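Local coordinates for CRISPR-associated protein, Cse2 family (Meiothermus ruber, PDB 3WA8), which probably binds guide RNA, including G-rich crRNA sequence, and helps stabilise the R-loop as the CasB (Cse2) subunit of a type I-E CRISPR surveillance complex, at residues L109-R120 with L151-I160. Residues are numbered along the deposited sequence; the frame is centred on the assembly and turned at random.
Sequences LGHAIAQLYLAR and LIESQDDIRI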
loop_
_atom_site.group_PDB
_atom_site.type_symbol
_atom_site.label_atom_id
_atom_site.label_comp_id
_atom_site.label_asym_id
_atom_site.label_seq_id
_atom_site.Cartn_x
_atom_site.Cartn_y
_atom_site.Cartn_z
ATOM N N LEU A 109 -5.597 -3.564 0.532
ATOM C CA LEU A 109 -4.660 -3.975 1.561
ATOM C C LEU A 109 -5.356 -4.797 2.661
ATOM O O LEU A 109 -4.723 -5.632 3.346
ATOM C CB LEU A 109 -3.934 -2.776 2.152
ATOM C CG LEU A 109 -2.602 -3.224 2.758
ATOM C CD1 LEU A 109 -1.645 -3.603 1.629
ATOM C CD2 LEU A 109 -1.977 -2.189 3.710
ATOM N N GLY A 110 -6.654 -4.554 2.829
ATOM C CA GLY A 110 -7.456 -5.352 3.732
ATOM C C GLY A 110 -7.270 -6.824 3.398
ATOM O O GLY A 110 -6.984 -7.655 4.281
ATOM N N HIS A 111 -7.392 -7.167 2.118
ATOM C CA HIS A 111 -7.207 -8.570 1.759
ATOM C C HIS A 111 -5.793 -9.063 2.123
ATOM O O HIS A 111 -5.645 -10.175 2.656
ATOM C CB HIS A 111 -7.570 -8.849 0.305
ATOM C CG HIS A 111 -7.202 -10.227 -0.155
ATOM N ND1 HIS A 111 -8.025 -11.317 0.020
ATOM C CD2 HIS A 111 -6.103 -10.687 -0.798
ATOM C CE1 HIS A 111 -7.452 -12.387 -0.497
ATOM N NE2 HIS A 111 -6.278 -12.032 -0.990
ATOM N N ALA A 112 -4.768 -8.244 1.863
ATOM C CA ALA A 112 -3.392 -8.666 2.153
ATOM C C ALA A 112 -3.268 -8.936 3.656
ATOM O O ALA A 112 -2.712 -9.970 4.065
ATOM C CB ALA A 112 -2.376 -7.645 1.682
ATOM N N ILE A 113 -3.854 -8.041 4.463
ATOM C CA ILE A 113 -3.734 -8.133 5.904
ATOM C C ILE A 113 -4.445 -9.382 6.441
ATOM O O ILE A 113 -3.934 -10.062 7.359
ATOM C CB ILE A 113 -4.192 -6.839 6.601
ATOM C CG1 ILE A 113 -3.167 -5.738 6.370
ATOM C CG2 ILE A 113 -4.341 -7.025 8.126
ATOM C CD1 ILE A 113 -3.751 -4.358 6.431
ATOM N N ALA A 114 -5.599 -9.702 5.862
ATOM C CA ALA A 114 -6.323 -10.883 6.293
ATOM C C ALA A 114 -5.483 -12.114 6.025
ATOM O O ALA A 114 -5.435 -13.033 6.845
ATOM C CB ALA A 114 -7.628 -10.989 5.589
ATOM N N GLN A 115 -4.805 -12.127 4.882
ATOM C CA GLN A 115 -3.974 -13.261 4.503
ATOM C C GLN A 115 -2.875 -13.454 5.542
ATOM O O GLN A 115 -2.547 -14.590 5.916
ATOM C CB GLN A 115 -3.383 -13.053 3.108
ATOM C CG GLN A 115 -4.326 -13.405 1.998
ATOM C CD GLN A 115 -3.773 -13.090 0.636
ATOM O OE1 GLN A 115 -3.299 -11.990 0.387
ATOM N NE2 GLN A 115 -3.866 -14.043 -0.267
ATOM N N LEU A 116 -2.320 -12.332 6.005
ATOM C CA LEU A 116 -1.298 -12.334 7.028
ATOM C C LEU A 116 -1.897 -12.857 8.338
ATOM O O LEU A 116 -1.338 -13.763 8.984
ATOM C CB LEU A 116 -0.753 -10.932 7.186
ATOM C CG LEU A 116 0.019 -10.661 8.453
ATOM C CD1 LEU A 116 1.357 -11.384 8.416
ATOM C CD2 LEU A 116 0.197 -9.192 8.607
ATOM N N TYR A 117 -3.053 -12.313 8.703
ATOM C CA TYR A 117 -3.787 -12.753 9.871
ATOM C C TYR A 117 -3.951 -14.265 9.899
ATOM O O TYR A 117 -3.645 -14.903 10.905
ATOM C CB TYR A 117 -5.133 -12.066 9.856
ATOM C CG TYR A 117 -6.110 -12.483 10.912
ATOM C CD1 TYR A 117 -5.872 -12.216 12.249
ATOM C CD2 TYR A 117 -7.298 -13.095 10.567
ATOM C CE1 TYR A 117 -6.780 -12.571 13.217
ATOM C CE2 TYR A 117 -8.215 -13.465 11.529
ATOM C CZ TYR A 117 -7.954 -13.196 12.856
ATOM O OH TYR A 117 -8.861 -13.552 13.823
ATOM N N LEU A 118 -4.411 -14.843 8.791
ATOM C CA LEU A 118 -4.673 -16.287 8.725
ATOM C C LEU A 118 -3.388 -17.100 8.737
ATOM O O LEU A 118 -3.348 -18.198 9.285
ATOM C CB LEU A 118 -5.501 -16.641 7.490
ATOM C CG LEU A 118 -6.946 -16.133 7.412
ATOM C CD1 LEU A 118 -7.340 -15.894 5.972
ATOM C CD2 LEU A 118 -7.948 -17.062 8.086
ATOM N N ALA A 119 -2.339 -16.556 8.134
ATOM C CA ALA A 119 -1.021 -17.187 8.148
ATOM C C ALA A 119 -0.461 -17.311 9.571
ATOM O O ALA A 119 0.306 -18.224 9.855
ATOM C CB ALA A 119 -0.045 -16.419 7.246
ATOM N N ARG A 120 -0.855 -16.407 10.465
ATOM C CA ARG A 120 -0.365 -16.423 11.843
ATOM C C ARG A 120 -1.398 -16.928 12.834
ATOM O O ARG A 120 -1.511 -16.384 13.936
ATOM C CB ARG A 120 0.078 -15.028 12.269
ATOM C CG ARG A 120 1.405 -14.591 11.717
ATOM C CD ARG A 120 2.006 -13.581 12.651
ATOM N NE ARG A 120 2.879 -12.677 11.926
ATOM C CZ ARG A 120 4.150 -12.938 11.628
ATOM N NH1 ARG A 120 4.699 -14.094 12.022
ATOM N NH2 ARG A 120 4.871 -12.042 10.942
ATOM N N LEU A 151 5.128 -6.256 8.395
ATOM C CA LEU A 151 4.641 -7.540 8.852
ATOM C C LEU A 151 4.225 -8.389 7.674
ATOM O O LEU A 151 4.680 -9.524 7.552
ATOM C CB LEU A 151 3.519 -7.407 9.870
ATOM C CG LEU A 151 3.989 -7.162 11.301
ATOM C CD1 LEU A 151 2.801 -6.965 12.201
ATOM C CD2 LEU A 151 4.829 -8.296 11.794
ATOM N N ILE A 152 3.395 -7.832 6.805
ATOM C CA ILE A 152 2.984 -8.520 5.597
ATOM C C ILE A 152 4.159 -9.133 4.811
ATOM O O ILE A 152 4.065 -10.279 4.351
ATOM C CB ILE A 152 2.215 -7.578 4.685
ATOM C CG1 ILE A 152 0.903 -7.189 5.342
ATOM C CG2 ILE A 152 1.931 -8.228 3.352
ATOM C CD1 ILE A 152 0.328 -5.919 4.821
ATOM N N GLU A 153 5.256 -8.378 4.678
ATOM C CA GLU A 153 6.428 -8.786 3.879
ATOM C C GLU A 153 7.208 -9.928 4.531
ATOM O O GLU A 153 7.940 -10.641 3.866
ATOM C CB GLU A 153 7.351 -7.589 3.621
ATOM C CG GLU A 153 6.751 -6.482 2.726
ATOM C CD GLU A 153 7.212 -6.537 1.274
ATOM O OE1 GLU A 153 8.166 -7.271 0.960
ATOM O OE2 GLU A 153 6.641 -5.814 0.434
ATOM N N SER A 154 7.041 -10.106 5.835
ATOM C CA SER A 154 7.552 -11.281 6.517
ATOM C C SER A 154 6.955 -12.566 6.005
ATOM O O SER A 154 7.634 -13.583 6.020
ATOM C CB SER A 154 7.279 -11.215 8.015
ATOM O OG SER A 154 8.124 -10.265 8.622
ATOM N N GLN A 155 5.680 -12.561 5.616
ATOM C CA GLN A 155 5.141 -13.759 4.962
ATOM C C GLN A 155 5.561 -13.682 3.525
ATOM O O GLN A 155 5.464 -12.644 2.884
ATOM C CB GLN A 155 3.629 -13.884 5.052
ATOM C CG GLN A 155 3.101 -13.910 6.446
ATOM C CD GLN A 155 3.642 -15.034 7.254
ATOM O OE1 GLN A 155 4.229 -14.817 8.312
ATOM N NE2 GLN A 155 3.443 -16.249 6.777
ATOM N N ASP A 156 6.050 -14.785 3.010
ATOM C CA ASP A 156 6.717 -14.709 1.734
ATOM C C ASP A 156 5.709 -14.531 0.588
ATOM O O ASP A 156 5.980 -13.814 -0.385
ATOM C CB ASP A 156 7.565 -15.961 1.537
ATOM C CG ASP A 156 8.500 -15.825 0.397
ATOM O OD1 ASP A 156 8.621 -14.696 -0.132
ATOM O OD2 ASP A 156 9.119 -16.845 0.035
ATOM N N ASP A 157 4.541 -15.154 0.760
ATOM C CA ASP A 157 3.660 -15.493 -0.334
ATOM C C ASP A 157 2.539 -14.498 -0.528
ATOM O O ASP A 157 1.659 -14.742 -1.336
ATOM C CB ASP A 157 3.055 -16.875 -0.076
ATOM C CG ASP A 157 4.114 -17.924 0.266
ATOM O OD1 ASP A 157 5.199 -17.540 0.770
ATOM O OD2 ASP A 157 3.880 -19.140 0.030
ATOM N N ILE A 158 2.543 -13.390 0.203
ATOM C CA ILE A 158 1.430 -12.456 0.123
ATOM C C ILE A 158 1.725 -11.261 -0.769
ATOM O O ILE A 158 2.679 -10.518 -0.540
ATOM C CB ILE A 158 1.055 -11.939 1.503
ATOM C CG1 ILE A 158 0.528 -13.099 2.340
ATOM C CG2 ILE A 158 0.019 -10.810 1.399
ATOM C CD1 ILE A 158 0.300 -12.757 3.767
ATOM N N ARG A 159 0.894 -11.080 -1.786
ATOM C CA ARG A 159 1.063 -9.995 -2.738
ATOM C C ARG A 159 0.453 -8.718 -2.202
ATOM O O ARG A 159 -0.639 -8.767 -1.697
ATOM C CB ARG A 159 0.393 -10.370 -4.062
ATOM C CG ARG A 159 0.216 -9.207 -5.015
ATOM C CD ARG A 159 0.194 -9.627 -6.474
ATOM N NE ARG A 159 0.028 -8.460 -7.337
ATOM C CZ ARG A 159 -0.426 -8.505 -8.586
ATOM N NH1 ARG A 159 -0.749 -9.658 -9.168
ATOM N NH2 ARG A 159 -0.555 -7.384 -9.264
ATOM N N ILE A 160 1.148 -7.586 -2.325
ATOM C CA ILE A 160 0.557 -6.271 -2.024
ATOM C C ILE A 160 0.357 -5.524 -3.322
ATOM O O ILE A 160 1.344 -5.234 -4.008
ATOM C CB ILE A 160 1.479 -5.386 -1.155
ATOM C CG1 ILE A 160 1.467 -5.856 0.298
ATOM C CG2 ILE A 160 1.046 -3.932 -1.212
ATOM C CD1 ILE A 160 2.640 -5.357 1.094
#
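Gln155 OE1 sits over one face of the Arg120 guanidinium, near its rim, with NH1 3.8 Å away and the amide plane turned 81° from the guanidinium; this is a polar approach rather than a bond. In Gln155, chi1 (-58°) sets CG beside the backbone nitrogen and against Leu116 CD1 at 3.6 Å; the bend at chi2 then carries the amide on, with NE2 at the Ala119 methyl and OE1 over Arg120. Arg120, just past the end of helix 109-119, runs extended from CG to NE and passes Leu151 CD2 and Ser154 CB with NH2.

Further in, the contact is mostly apolar. Leu116 holds CG trans to its backbone nitrogen (chi1 163°), and its two methyls divide the work: CD1 goes to Gln155, while CD2 lies 3.9 Å from Ile152 CG1, the side chains crossing at about a right angle. Ile152 CD1 carries on to Ile113 CG1 at 3.8 Å. Ile158 reaches the base of Leu116, CD1 4.0 Å from CB, and its CG2 meets the Ala112 methyl. Gln115 and Ile158 slide past each other in opposite directions, CB against CD1 and OE1 against CG2. Leu109 CD1 closes the row on Ile160 CG2, 3.9 Å away.

Helix 109-119 thus packs on the last turn of helix 141-154 and the loop that follows, which turns and then runs extended from Ile158 to Ile160: helix-on-helix-and-loop packing within the all-helical Cse2 fold.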